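Local coordinates for aminoacyl-tRNA synthetase-interacting multifunctional protein p43 (Plasmodium vivax, PDB 6IPA) that probably binds tRNA through its C-terminal EMAP II-like domain, as a partner of aminoacyl-tRNA synthetases in the malaria parasite, at residues D42-N47 / V149-D154; L46-G51 / L99-L104; D79-L84 / R112-M117; N103-S108 / D154-F159. All blocks are in the same frame, centred on the assembly; numbering follows the deposited sequence.

Contact 1: residues D42-N47 / V149-D154; sequences DITRLN and VNKLPD
Arg45 and Pro153 bring their CA atoms within 4.0 Å, where the 3-10 turn 43-45 runs beside an irregular loop and Asp154 N donates to Arg45 O (3.0 Å). Past this backbone bond, the carboxylate of Asp154 receives the guanidinium of Arg45 side-on. Arg45 NE bonds both oxygens, meeting the syn lone pair of each, with Asp154 OD1 at 3.1 Å, while Arg45 NH2 closes on Asp154 OD2 at 2.8 Å. The chain of Arg45 bends at CG-CD (chi3 75°), which swings its NE edge back onto the acid; the two planes stay 35° apart. An arginine suits the place because it can offer two N-H groups in one plane to a carboxylate. These segments join the lead-in to the first strand of the OB barrel with the loop between strand 143-144 and helix 165-169. The lead-in turn is itself braced by an Asx turn: Asp42 OD1 accepts from Thr44 N and, at 2.6 Å, from Thr44 OG1, both on one face of the carboxylate. A water donates both to that hydroxyl and to Leu152 O. Pro153 also packs on Asn47: its CB sits 3.6 Å from Asn47 CB, the rigid ring lying alongside the asparagine. Thr44 O meets the CA-H of Pro153 (3.2 Å), and Arg141 binds the carbonyls of Leu46 and Lys151 from outside.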
loop_
_atom_site.group_PDB
_atom_site.type_symbol
_atom_site.label_atom_id
_atom_site.label_comp_id
_atom_site.label_asym_id
_atom_site.label_seq_id
_atom_site.Cartn_x
_atom_site.Cartn_y
_atom_site.Cartn_z
ATOM N N ASP A 42 15.217 -6.529 1.830
ATOM C CA ASP A 42 14.862 -7.184 3.066
ATOM C C ASP A 42 13.466 -6.673 3.363
ATOM O O ASP A 42 13.264 -5.492 3.661
ATOM C CB ASP A 42 15.877 -6.817 4.151
ATOM C CG ASP A 42 15.465 -7.262 5.537
ATOM O OD1 ASP A 42 14.535 -8.104 5.688
ATOM O OD2 ASP A 42 16.091 -6.745 6.494
ATOM N N ILE A 43 12.498 -7.565 3.273
ATOM C CA ILE A 43 11.134 -7.131 3.352
ATOM C C ILE A 43 10.692 -6.844 4.782
ATOM O O ILE A 43 9.689 -6.168 4.998
ATOM C CB ILE A 43 10.206 -8.105 2.628
ATOM C CG1 ILE A 43 8.789 -7.543 2.601
ATOM C CG2 ILE A 43 10.233 -9.481 3.283
ATOM C CD1 ILE A 43 7.872 -8.255 1.664
ATOM N N THR A 44 11.461 -7.294 5.767
ATOM C CA THR A 44 11.133 -7.009 7.170
ATOM C C THR A 44 11.192 -5.498 7.430
ATOM O O THR A 44 10.641 -4.995 8.401
ATOM C CB THR A 44 12.085 -7.770 8.104
ATOM O OG1 THR A 44 13.423 -7.313 7.895
ATOM C CG2 THR A 44 12.014 -9.279 7.829
ATOM N N ARG A 45 11.840 -4.782 6.515
ATOM C CA ARG A 45 12.123 -3.367 6.689
ATOM C C ARG A 45 10.975 -2.469 6.282
ATOM O O ARG A 45 10.926 -1.323 6.697
ATOM C CB ARG A 45 13.377 -2.972 5.913
ATOM C CG ARG A 45 14.644 -3.475 6.563
ATOM C CD ARG A 45 15.919 -3.120 5.809
ATOM N NE ARG A 45 16.220 -1.730 6.023
ATOM C CZ ARG A 45 17.220 -1.074 5.448
ATOM N NH1 ARG A 45 18.087 -1.691 4.609
ATOM N NH2 ARG A 45 17.355 0.216 5.717
ATOM N N LEU A 46 10.059 -3.008 5.475
ATOM C CA LEU A 46 8.808 -2.356 5.150
ATOM C C LEU A 46 7.789 -2.591 6.229
ATOM O O LEU A 46 7.572 -3.706 6.630
ATOM C CB LEU A 46 8.215 -2.891 3.817
ATOM C CG LEU A 46 9.134 -2.893 2.608
ATOM C CD1 LEU A 46 8.368 -3.294 1.374
ATOM C CD2 LEU A 46 9.786 -1.546 2.436
ATOM N N ASN A 47 7.094 -1.514 6.599
ATOM C CA ASN A 47 5.872 -1.569 7.460
ATOM C C ASN A 47 4.660 -1.383 6.662
ATOM O O ASN A 47 4.260 -0.265 6.499
ATOM C CB ASN A 47 5.866 -0.412 8.436
ATOM C CG ASN A 47 4.827 -0.551 9.477
ATOM O OD1 ASN A 47 4.412 -1.653 9.830
ATOM N ND2 ASN A 47 4.427 0.568 10.030
ATOM N N VAL A 149 7.878 -11.907 13.190
ATOM C CA VAL A 149 7.141 -10.712 13.543
ATOM C C VAL A 149 7.975 -9.724 14.397
ATOM O O VAL A 149 7.712 -8.522 14.374
ATOM C CB VAL A 149 5.736 -11.072 14.102
ATOM C CG1 VAL A 149 5.804 -11.988 15.312
ATOM C CG2 VAL A 149 4.893 -9.825 14.367
ATOM N N ASN A 150 9.026 -10.196 15.076
ATOM C CA ASN A 150 9.895 -9.303 15.855
ATOM C C ASN A 150 10.951 -8.589 15.046
ATOM O O ASN A 150 11.739 -7.823 15.597
ATOM C CB ASN A 150 10.576 -10.080 16.974
ATOM C CG ASN A 150 9.574 -10.696 17.919
ATOM O OD1 ASN A 150 8.600 -10.057 18.273
ATOM N ND2 ASN A 150 9.807 -11.942 18.318
ATOM N N LYS A 151 10.973 -8.814 13.747
ATOM C CA LYS A 151 11.861 -8.052 12.913
ATOM C C LYS A 151 11.194 -6.730 12.489
ATOM O O LYS A 151 10.512 -6.637 11.448
ATOM C CB LYS A 151 12.345 -8.886 11.722
ATOM C CG LYS A 151 13.507 -9.779 12.125
ATOM C CD LYS A 151 13.925 -10.742 11.028
ATOM C CE LYS A 151 14.890 -11.777 11.590
ATOM N NZ LYS A 151 15.469 -12.643 10.523
ATOM N N LEU A 152 11.427 -5.691 13.270
ATOM C CA LEU A 152 10.655 -4.488 13.105
ATOM C C LEU A 152 10.978 -3.812 11.761
ATOM O O LEU A 152 12.023 -4.049 11.181
ATOM C CB LEU A 152 10.884 -3.526 14.275
ATOM C CG LEU A 152 10.631 -4.099 15.661
ATOM C CD1 LEU A 152 11.045 -3.068 16.683
ATOM C CD2 LEU A 152 9.192 -4.538 15.877
ATOM N N PRO A 153 10.062 -2.953 11.277
ATOM C CA PRO A 153 10.317 -2.264 10.049
ATOM C C PRO A 153 11.095 -1.024 10.409
ATOM O O PRO A 153 11.036 -0.580 11.557
ATOM C CB PRO A 153 8.895 -1.870 9.595
ATOM C CG PRO A 153 8.194 -1.591 10.906
ATOM C CD PRO A 153 8.863 -2.413 11.961
ATOM N N ASP A 154 11.797 -0.455 9.440
ATOM C CA ASP A 154 12.485 0.821 9.683
ATOM C C ASP A 154 11.528 1.892 10.222
ATOM O O ASP A 154 10.552 2.231 9.586
ATOM C CB ASP A 154 13.102 1.327 8.388
ATOM C CG ASP A 154 14.173 0.388 7.836
ATOM O OD1 ASP A 154 14.322 -0.764 8.320
ATOM O OD2 ASP A 154 14.897 0.795 6.916
HETATM O O HOH W 1 14.072 -5.559 10.471
#

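Contact 2: residues L46-G51 / L99-L104; sequences LNIIVG and LVLANL
Ile49 pairs with Val100 as a hydrogen-bonded antiparallel pair, Ile49 N giving to Val100 O at 2.7 Å and Val100 N to Ile49 O at 2.6 Å. The side chain of Ile49 then leans along the neighbouring strand. Its CB stands beside the carbonyl of Val100, CG1 comes to 3.5 Å from Val100 O, and CD1 ends against the methyl of Ala102, 3.4 Å from its CB. The torsion chi1 of 57° puts CG1 between the backbone N and carbonyl carbon, the position that directs the long branch toward 99-104 while CG2 turns elsewhere. The short side chain of Ala102 suits this close approach. Strands 48-58 and 97-101 are neighbours in the antiparallel sheet of an OB-fold barrel, the putative tRNA-binding unit, and their short segments meet at 136°, twisted as barrel strands are. On the face of Ile48, Val50, Leu99 and Leu101, Ile48 CG1 meets Leu101 CD1 and Val50 CG1 packs on Leu99 CD2 at 3.7 Å; Leu46 CB, from the loop before the strand, also approaches Leu101 CD1. Trp187 and Phe166, from the C-terminal part of the chain, lie against these side chains. Where the strand pairing ends, Ala102 N still bonds to Asn47 O (2.9 Å), and Asn103 OD1 takes a weak but straight bond from Asn47 N at 3.3 Å (170° at the hydrogen). The stronger polar partner of Asn103 is Asp154 O, reached by its ND2.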
loop_
_atom_site.group_PDB
_atom_site.type_symbol
_atom_site.label_atom_id
_atom_site.label_comp_id
_atom_site.label_asym_id
_atom_site.label_seq_id
_atom_site.Cartn_x
_atom_site.Cartn_y
_atom_site.Cartn_z
ATOM N N LEU A 46 10.059 -3.008 5.475
ATOM C CA LEU A 46 8.808 -2.356 5.150
ATOM C C LEU A 46 7.789 -2.591 6.229
ATOM O O LEU A 46 7.572 -3.706 6.630
ATOM C CB LEU A 46 8.215 -2.891 3.817
ATOM C CG LEU A 46 9.134 -2.893 2.608
ATOM C CD1 LEU A 46 8.368 -3.294 1.374
ATOM C CD2 LEU A 46 9.786 -1.546 2.436
ATOM N N ASN A 47 7.094 -1.514 6.599
ATOM C CA ASN A 47 5.872 -1.569 7.460
ATOM C C ASN A 47 4.660 -1.383 6.662
ATOM O O ASN A 47 4.260 -0.265 6.499
ATOM C CB ASN A 47 5.866 -0.412 8.436
ATOM C CG ASN A 47 4.827 -0.551 9.477
ATOM O OD1 ASN A 47 4.412 -1.653 9.830
ATOM N ND2 ASN A 47 4.427 0.568 10.030
ATOM N N ILE A 48 4.076 -2.471 6.161
ATOM C CA ILE A 48 2.873 -2.475 5.351
ATOM C C ILE A 48 1.648 -2.767 6.222
ATOM O O ILE A 48 1.531 -3.839 6.799
ATOM C CB ILE A 48 2.986 -3.554 4.251
ATOM C CG1 ILE A 48 4.032 -3.138 3.206
ATOM C CG2 ILE A 48 1.650 -3.740 3.545
ATOM C CD1 ILE A 48 4.489 -4.270 2.303
ATOM N N ILE A 49 0.719 -1.835 6.314
ATOM C CA ILE A 49 -0.395 -1.976 7.247
ATOM C C ILE A 49 -1.754 -1.709 6.573
ATOM O O ILE A 49 -1.831 -0.996 5.579
ATOM C CB ILE A 49 -0.189 -1.061 8.444
ATOM C CG1 ILE A 49 -0.049 0.362 7.994
ATOM C CG2 ILE A 49 1.087 -1.448 9.210
ATOM C CD1 ILE A 49 0.040 1.337 9.144
ATOM N N VAL A 50 -2.812 -2.287 7.129
ATOM C CA VAL A 50 -4.134 -2.125 6.600
ATOM C C VAL A 50 -4.743 -0.851 7.126
ATOM O O VAL A 50 -4.691 -0.571 8.328
ATOM C CB VAL A 50 -5.064 -3.273 6.936
ATOM C CG1 VAL A 50 -4.389 -4.605 6.667
ATOM C CG2 VAL A 50 -5.463 -3.222 8.374
ATOM N N GLY A 51 -5.290 -0.081 6.197
ATOM C CA GLY A 51 -6.117 1.058 6.545
ATOM C C GLY A 51 -7.494 1.027 5.891
ATOM O O GLY A 51 -7.734 0.321 4.918
ATOM N N LEU A 99 -3.972 -1.587 1.706
ATOM C CA LEU A 99 -2.634 -1.848 2.254
ATOM C C LEU A 99 -1.749 -0.649 2.111
ATOM O O LEU A 99 -1.377 -0.276 1.009
ATOM C CB LEU A 99 -1.987 -3.020 1.548
ATOM C CG LEU A 99 -2.742 -4.355 1.761
ATOM C CD1 LEU A 99 -1.757 -5.524 1.619
ATOM C CD2 LEU A 99 -3.478 -4.470 3.096
ATOM N N VAL A 100 -1.414 -0.039 3.237
ATOM C CA VAL A 100 -0.565 1.157 3.226
ATOM C C VAL A 100 0.856 0.833 3.629
ATOM O O VAL A 100 1.058 0.282 4.713
ATOM C CB VAL A 100 -1.120 2.226 4.213
ATOM C CG1 VAL A 100 -0.241 3.463 4.212
ATOM C CG2 VAL A 100 -2.547 2.594 3.827
ATOM N N LEU A 101 1.823 1.194 2.781
ATOM C CA LEU A 101 3.249 1.302 3.163
ATOM C C LEU A 101 3.424 2.522 4.069
ATOM O O LEU A 101 3.694 3.640 3.618
ATOM C CB LEU A 101 4.181 1.399 1.933
ATOM C CG LEU A 101 5.677 1.574 2.232
ATOM C CD1 LEU A 101 6.182 0.442 3.095
ATOM C CD2 LEU A 101 6.560 1.621 0.977
ATOM N N ALA A 102 3.312 2.287 5.371
ATOM C CA ALA A 102 3.276 3.361 6.378
ATOM C C ALA A 102 4.551 4.126 6.676
ATOM O O ALA A 102 4.497 5.255 7.151
ATOM C CB ALA A 102 2.733 2.776 7.669
ATOM N N ASN A 103 5.715 3.543 6.397
ATOM C CA ASN A 103 6.982 4.108 6.896
ATOM C C ASN A 103 7.817 4.914 5.937
ATOM O O ASN A 103 8.963 5.298 6.253
ATOM C CB ASN A 103 7.833 3.053 7.586
ATOM C CG ASN A 103 8.354 1.956 6.659
ATOM O OD1 ASN A 103 7.757 1.615 5.628
ATOM N ND2 ASN A 103 9.476 1.383 7.044
ATOM N N LEU A 104 7.245 5.212 4.777
ATOM C CA LEU A 104 7.750 6.276 3.954
ATOM C C LEU A 104 7.571 7.533 4.777
ATOM O O LEU A 104 6.670 7.573 5.625
ATOM C CB LEU A 104 6.902 6.380 2.722
ATOM C CG LEU A 104 6.921 5.192 1.776
ATOM C CD1 LEU A 104 5.764 5.306 0.790
ATOM C CD2 LEU A 104 8.218 5.190 0.991
#

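Contact 3: residues D79-L84 / R112-M117; sequences DICSGL and RKSHGM
What is probably the closing seam of the OB barrel runs between Ile80 and Ser114, whose CA atoms come within 4.2 Å although the strands 79-82 and 112-114 cross at nearly a right angle. One backbone bond spans it: His115 N donates to Asp79 O at 2.9 Å, in the plane of that carbonyl. The next link uses a side chain, Cys81 N giving its hydrogen to Ser114 OG at 3.0 Å. Ser114 can replace a backbone acceptor because its OG lies anti to the backbone N (chi1 -177°), which carries the hydroxyl across to strand 79-82. This is probably where the third and fifth strands of the OB fold come together; further on, Met117 bonds to Leu101 of strand 97-101. Ile80 lies against 115-117: its CG1 rests on His115 O (3.4 Å) and its CG2 nears Met117 CA at 3.9 Å, the two branches touching successive parts of the same backbone. Glycine suits position 116, for at its phi of 113° and psi of -172° a side chain would be jammed against the carbonyl O of His115 and would crowd Ile80 CD1. Arg112 reaches over toward Cys67, and Asp79 directs its carboxylate elsewhere, to Lys69.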
loop_
_atom_site.group_PDB
_atom_site.type_symbol
_atom_site.label_atom_id
_atom_site.label_comp_id
_atom_site.label_asym_id
_atom_site.label_seq_id
_atom_site.Cartn_x
_atom_site.Cartn_y
_atom_site.Cartn_z
ATOM N N ASP A 79 -3.429 11.465 5.675
ATOM C CA ASP A 79 -3.645 12.038 4.360
ATOM C C ASP A 79 -2.629 11.405 3.439
ATOM O O ASP A 79 -1.432 11.563 3.639
ATOM C CB ASP A 79 -3.396 13.547 4.397
ATOM C CG ASP A 79 -4.521 14.321 5.115
ATOM O OD1 ASP A 79 -5.711 14.214 4.690
ATOM O OD2 ASP A 79 -4.200 15.058 6.083
ATOM N N ILE A 80 -3.115 10.681 2.443
ATOM C CA ILE A 80 -2.276 10.015 1.472
ATOM C C ILE A 80 -2.803 10.394 0.075
ATOM O O ILE A 80 -3.992 10.199 -0.216
ATOM C CB ILE A 80 -2.339 8.464 1.659
ATOM C CG1 ILE A 80 -1.629 8.013 2.950
ATOM C CG2 ILE A 80 -1.716 7.717 0.493
ATOM C CD1 ILE A 80 -1.978 6.599 3.415
ATOM N N CYS A 81 -1.918 10.895 -0.788
ATOM C CA CYS A 81 -2.224 11.018 -2.235
ATOM C C CYS A 81 -2.110 9.683 -3.035
ATOM O O CYS A 81 -1.373 8.773 -2.661
ATOM C CB CYS A 81 -1.329 12.085 -2.882
ATOM S SG CYS A 81 -1.753 13.794 -2.411
ATOM N N SER A 82 -2.850 9.584 -4.144
ATOM C CA SER A 82 -2.743 8.439 -5.045
ATOM C C SER A 82 -2.978 8.857 -6.488
ATOM O O SER A 82 -3.885 9.656 -6.788
ATOM C CB SER A 82 -3.753 7.368 -4.670
ATOM O OG SER A 82 -3.534 6.198 -5.438
ATOM N N GLY A 83 -2.188 8.268 -7.379
ATOM C CA GLY A 83 -2.250 8.545 -8.796
ATOM C C GLY A 83 -3.159 7.581 -9.509
ATOM O O GLY A 83 -2.806 7.048 -10.547
ATOM N N LEU A 84 -4.342 7.353 -8.958
ATOM C CA LEU A 84 -5.364 6.540 -9.621
ATOM C C LEU A 84 -6.496 7.388 -10.211
ATOM O O LEU A 84 -7.523 6.830 -10.561
ATOM C CB LEU A 84 -5.989 5.575 -8.607
ATOM C CG LEU A 84 -5.075 4.565 -7.920
ATOM C CD1 LEU A 84 -5.547 4.283 -6.495
ATOM C CD2 LEU A 84 -4.986 3.275 -8.728
ATOM N N ARG A 112 -0.437 19.693 -1.173
ATOM C CA ARG A 112 -1.011 18.606 -0.387
ATOM C C ARG A 112 -0.089 17.582 0.274
ATOM O O ARG A 112 0.696 16.949 -0.376
ATOM C CB ARG A 112 -2.032 17.861 -1.205
ATOM C CG ARG A 112 -3.210 18.704 -1.577
ATOM C CD ARG A 112 -3.942 19.276 -0.384
ATOM N NE ARG A 112 -4.998 20.146 -0.847
ATOM C CZ ARG A 112 -6.276 19.821 -0.911
ATOM N NH1 ARG A 112 -6.687 18.636 -0.510
ATOM N NH2 ARG A 112 -7.146 20.691 -1.359
ATOM N N LYS A 113 -0.258 17.406 1.582
ATOM C CA LYS A 113 0.556 16.443 2.340
ATOM C C LYS A 113 0.151 15.031 1.979
ATOM O O LYS A 113 -1.023 14.776 1.717
ATOM C CB LYS A 113 0.402 16.638 3.860
ATOM C CG LYS A 113 0.819 18.010 4.410
ATOM C CD LYS A 113 2.306 18.300 4.230
ATOM C CE LYS A 113 2.729 19.595 4.907
ATOM N NZ LYS A 113 2.455 20.774 4.042
ATOM N N SER A 114 1.139 14.140 1.964
ATOM C CA SER A 114 0.973 12.719 1.657
ATOM C C SER A 114 1.945 11.824 2.498
ATOM O O SER A 114 3.145 11.845 2.291
ATOM C CB SER A 114 1.250 12.508 0.182
ATOM O OG SER A 114 1.041 11.159 -0.146
ATOM N N HIS A 115 1.423 11.042 3.421
ATOM C CA HIS A 115 2.231 10.274 4.366
ATOM C C HIS A 115 1.944 8.783 4.266
ATOM O O HIS A 115 1.060 8.289 4.938
ATOM C CB HIS A 115 1.936 10.758 5.787
ATOM C CG HIS A 115 2.777 10.106 6.827
ATOM N ND1 HIS A 115 2.424 10.076 8.164
ATOM C CD2 HIS A 115 3.952 9.438 6.730
ATOM C CE1 HIS A 115 3.356 9.436 8.842
ATOM N NE2 HIS A 115 4.279 9.026 7.994
ATOM N N GLY A 116 2.707 8.087 3.430
ATOM C CA GLY A 116 2.499 6.665 3.122
ATOM C C GLY A 116 2.065 6.504 1.658
ATOM O O GLY A 116 2.107 7.458 0.899
ATOM N N MET A 117 1.674 5.304 1.239
ATOM C CA MET A 117 1.119 5.112 -0.117
ATOM C C MET A 117 0.310 3.807 -0.174
ATOM O O MET A 117 0.551 2.885 0.573
ATOM C CB MET A 117 2.209 5.159 -1.211
ATOM C CG MET A 117 2.782 3.803 -1.608
ATOM S SD MET A 117 4.322 3.765 -2.576
ATOM C CE MET A 117 3.732 4.390 -4.156
#

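Contact 4: residues N103-S108 / D154-F159; sequences NLKEKS and DKTLSF
Leu157 bonds through its backbone to Asn103, whose side-chain amide reaches Asp154, so that the long connection after strand 143-144 is held against the edge of the OB barrel. Among the hydrogen bonds, Leu157 N donates to Asn103 O at 2.9 Å. Asn103 ND2 gives a nearly straight bond to Asp154 O (2.9 Å, 172° at the hydrogen), and this donor lies in the carbonyl plane on a lone pair. Asparagine fits here since the same ND2 also donates to Arg45 O, and the two bonds fix the rotation of its flat amide. A water accepts from Lys105 N and donates to Ser158 O, bridging the loops a little further along. Apolar packing comes from Leu157, whose CD1 touches Leu104 CD2 at 4.0 Å and whose CG lies close to the Asn103 amide. The charged contact is a cation-pi interaction at the surface: Lys105 NZ stands over one face of the Phe159 ring, 3.5 Å from its centroid and 31° off the normal. The aliphatic start of the chain uses the ring too, Lys105 CB meeting Phe159 CE1 at 3.5 Å, while Glu106 O comes to the ring edge at Phe159 CE1, 3.8 Å away.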
loop_
_atom_site.group_PDB
_atom_site.type_symbol
_atom_site.label_atom_id
_atom_site.label_comp_id
_atom_site.label_asym_id
_atom_site.label_seq_id
_atom_site.Cartn_x
_atom_site.Cartn_y
_atom_site.Cartn_z
ATOM N N ASN A 103 5.715 3.543 6.397
ATOM C CA ASN A 103 6.982 4.108 6.896
ATOM C C ASN A 103 7.817 4.914 5.937
ATOM O O ASN A 103 8.963 5.298 6.253
ATOM C CB ASN A 103 7.833 3.053 7.586
ATOM C CG ASN A 103 8.354 1.956 6.659
ATOM O OD1 ASN A 103 7.757 1.615 5.628
ATOM N ND2 ASN A 103 9.476 1.383 7.044
ATOM N N LEU A 104 7.245 5.212 4.777
ATOM C CA LEU A 104 7.750 6.276 3.954
ATOM C C LEU A 104 7.571 7.533 4.777
ATOM O O LEU A 104 6.670 7.573 5.625
ATOM C CB LEU A 104 6.902 6.380 2.722
ATOM C CG LEU A 104 6.921 5.192 1.776
ATOM C CD1 LEU A 104 5.764 5.306 0.790
ATOM C CD2 LEU A 104 8.218 5.190 0.991
ATOM N N LYS A 105 8.380 8.561 4.512
ATOM C CA LYS A 105 8.247 9.859 5.193
ATOM C C LYS A 105 7.212 10.738 4.523
ATOM O O LYS A 105 7.025 10.666 3.295
ATOM C CB LYS A 105 9.581 10.650 5.207
ATOM C CG LYS A 105 10.704 10.042 6.044
ATOM C CD LYS A 105 11.540 11.061 6.827
ATOM C CE LYS A 105 13.008 10.665 6.890
ATOM N NZ LYS A 105 13.704 10.969 5.604
ATOM N N GLU A 106 6.546 11.559 5.347
ATOM C CA GLU A 106 5.617 12.583 4.881
ATOM C C GLU A 106 6.318 13.436 3.826
ATOM O O GLU A 106 7.501 13.808 3.993
ATOM C CB GLU A 106 5.142 13.492 6.033
ATOM C CG GLU A 106 4.082 14.520 5.588
ATOM C CD GLU A 106 3.210 15.099 6.722
ATOM O OE1 GLU A 106 3.718 15.843 7.607
ATOM O OE2 GLU A 106 1.991 14.847 6.712
ATOM N N LYS A 107 5.590 13.705 2.745
ATOM C CA LYS A 107 6.000 14.589 1.649
ATOM C C LYS A 107 4.915 15.669 1.407
ATOM O O LYS A 107 3.809 15.552 1.944
ATOM C CB LYS A 107 6.208 13.754 0.394
ATOM C CG LYS A 107 7.573 13.125 0.339
ATOM C CD LYS A 107 7.769 12.417 -0.985
ATOM C CE LYS A 107 7.225 11.005 -0.921
ATOM N NZ LYS A 107 7.501 10.294 -2.200
ATOM N N SER A 108 5.211 16.707 0.646
ATOM C CA SER A 108 4.213 17.725 0.379
ATOM C C SER A 108 4.089 17.915 -1.090
ATOM O O SER A 108 4.832 18.649 -1.641
ATOM C CB SER A 108 4.617 19.055 1.017
ATOM O OG SER A 108 3.552 19.976 1.165
ATOM N N ASP A 154 11.797 -0.455 9.440
ATOM C CA ASP A 154 12.485 0.821 9.683
ATOM C C ASP A 154 11.528 1.892 10.222
ATOM O O ASP A 154 10.552 2.231 9.586
ATOM C CB ASP A 154 13.102 1.327 8.388
ATOM C CG ASP A 154 14.173 0.388 7.836
ATOM O OD1 ASP A 154 14.322 -0.764 8.320
ATOM O OD2 ASP A 154 14.897 0.795 6.916
ATOM N N LYS A 155 11.799 2.439 11.391
ATOM C CA LYS A 155 11.122 3.649 11.855
ATOM C C LYS A 155 10.793 4.530 10.661
ATOM O O LYS A 155 9.651 4.961 10.505
ATOM C CB LYS A 155 11.986 4.421 12.887
ATOM C CG LYS A 155 11.223 5.366 13.825
ATOM C CD LYS A 155 10.176 4.597 14.612
ATOM C CE LYS A 155 9.032 5.463 15.118
ATOM N NZ LYS A 155 8.106 4.646 16.000
ATOM N N THR A 156 11.777 4.777 9.799
ATOM C CA THR A 156 11.545 5.590 8.654
ATOM C C THR A 156 12.447 5.270 7.491
ATOM O O THR A 156 13.657 5.095 7.670
ATOM C CB THR A 156 11.750 7.049 9.029
ATOM O OG1 THR A 156 11.010 7.349 10.228
ATOM C CG2 THR A 156 11.243 7.903 7.961
ATOM N N LEU A 157 11.857 5.260 6.285
ATOM C CA LEU A 157 12.569 4.964 5.075
ATOM C C LEU A 157 13.126 6.222 4.507
ATOM O O LEU A 157 12.627 7.289 4.750
ATOM C CB LEU A 157 11.660 4.314 4.065
ATOM C CG LEU A 157 10.996 3.010 4.498
ATOM C CD1 LEU A 157 9.956 2.612 3.456
ATOM C CD2 LEU A 157 11.992 1.870 4.684
ATOM N N SER A 158 14.201 6.078 3.749
ATOM C CA SER A 158 14.944 7.194 3.131
ATOM C C SER A 158 14.103 8.052 2.167
ATOM O O SER A 158 13.067 7.611 1.696
ATOM C CB SER A 158 16.169 6.576 2.386
ATOM O OG SER A 158 16.896 7.485 1.562
ATOM N N PHE A 159 14.544 9.280 1.902
ATOM C CA PHE A 159 13.946 10.101 0.858
ATOM C C PHE A 159 14.568 9.742 -0.504
ATOM O O PHE A 159 13.923 9.852 -1.544
ATOM C CB PHE A 159 14.178 11.589 1.120
ATOM C CG PHE A 159 13.210 12.219 2.080
ATOM C CD1 PHE A 159 11.854 12.145 1.879
ATOM C CD2 PHE A 159 13.681 12.959 3.160
ATOM C CE1 PHE A 159 10.972 12.749 2.762
ATOM C CE2 PHE A 159 12.812 13.568 4.051
ATOM C CZ PHE A 159 11.449 13.463 3.855
HETATM O O HOH W 2 10.402 7.695 2.835
#

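How the contacts relate
Contacts 1, 2 and 4 meet at Asn103, whose ND2 bonds to Arg45 O at 3.1 Å; Leu46 and Asn47 also belong to both contacts 1 and 2. Contact 1 thus ties the lead-in of the first strand to the long connection, and contact 4 ties that connection to the barrel rim, their centres lying about 14 Å apart. Contacts 2 and 3 both belong to the barrel, about 12 Å apart between centres, and Leu101 N to Met117 O (3.1 Å) links them. Contacts 3 and 4 join through Ser114 N and Lys107 O (3.0 Å). Contact 3 does not touch contact 1, their nearest atoms being about 8 Å apart.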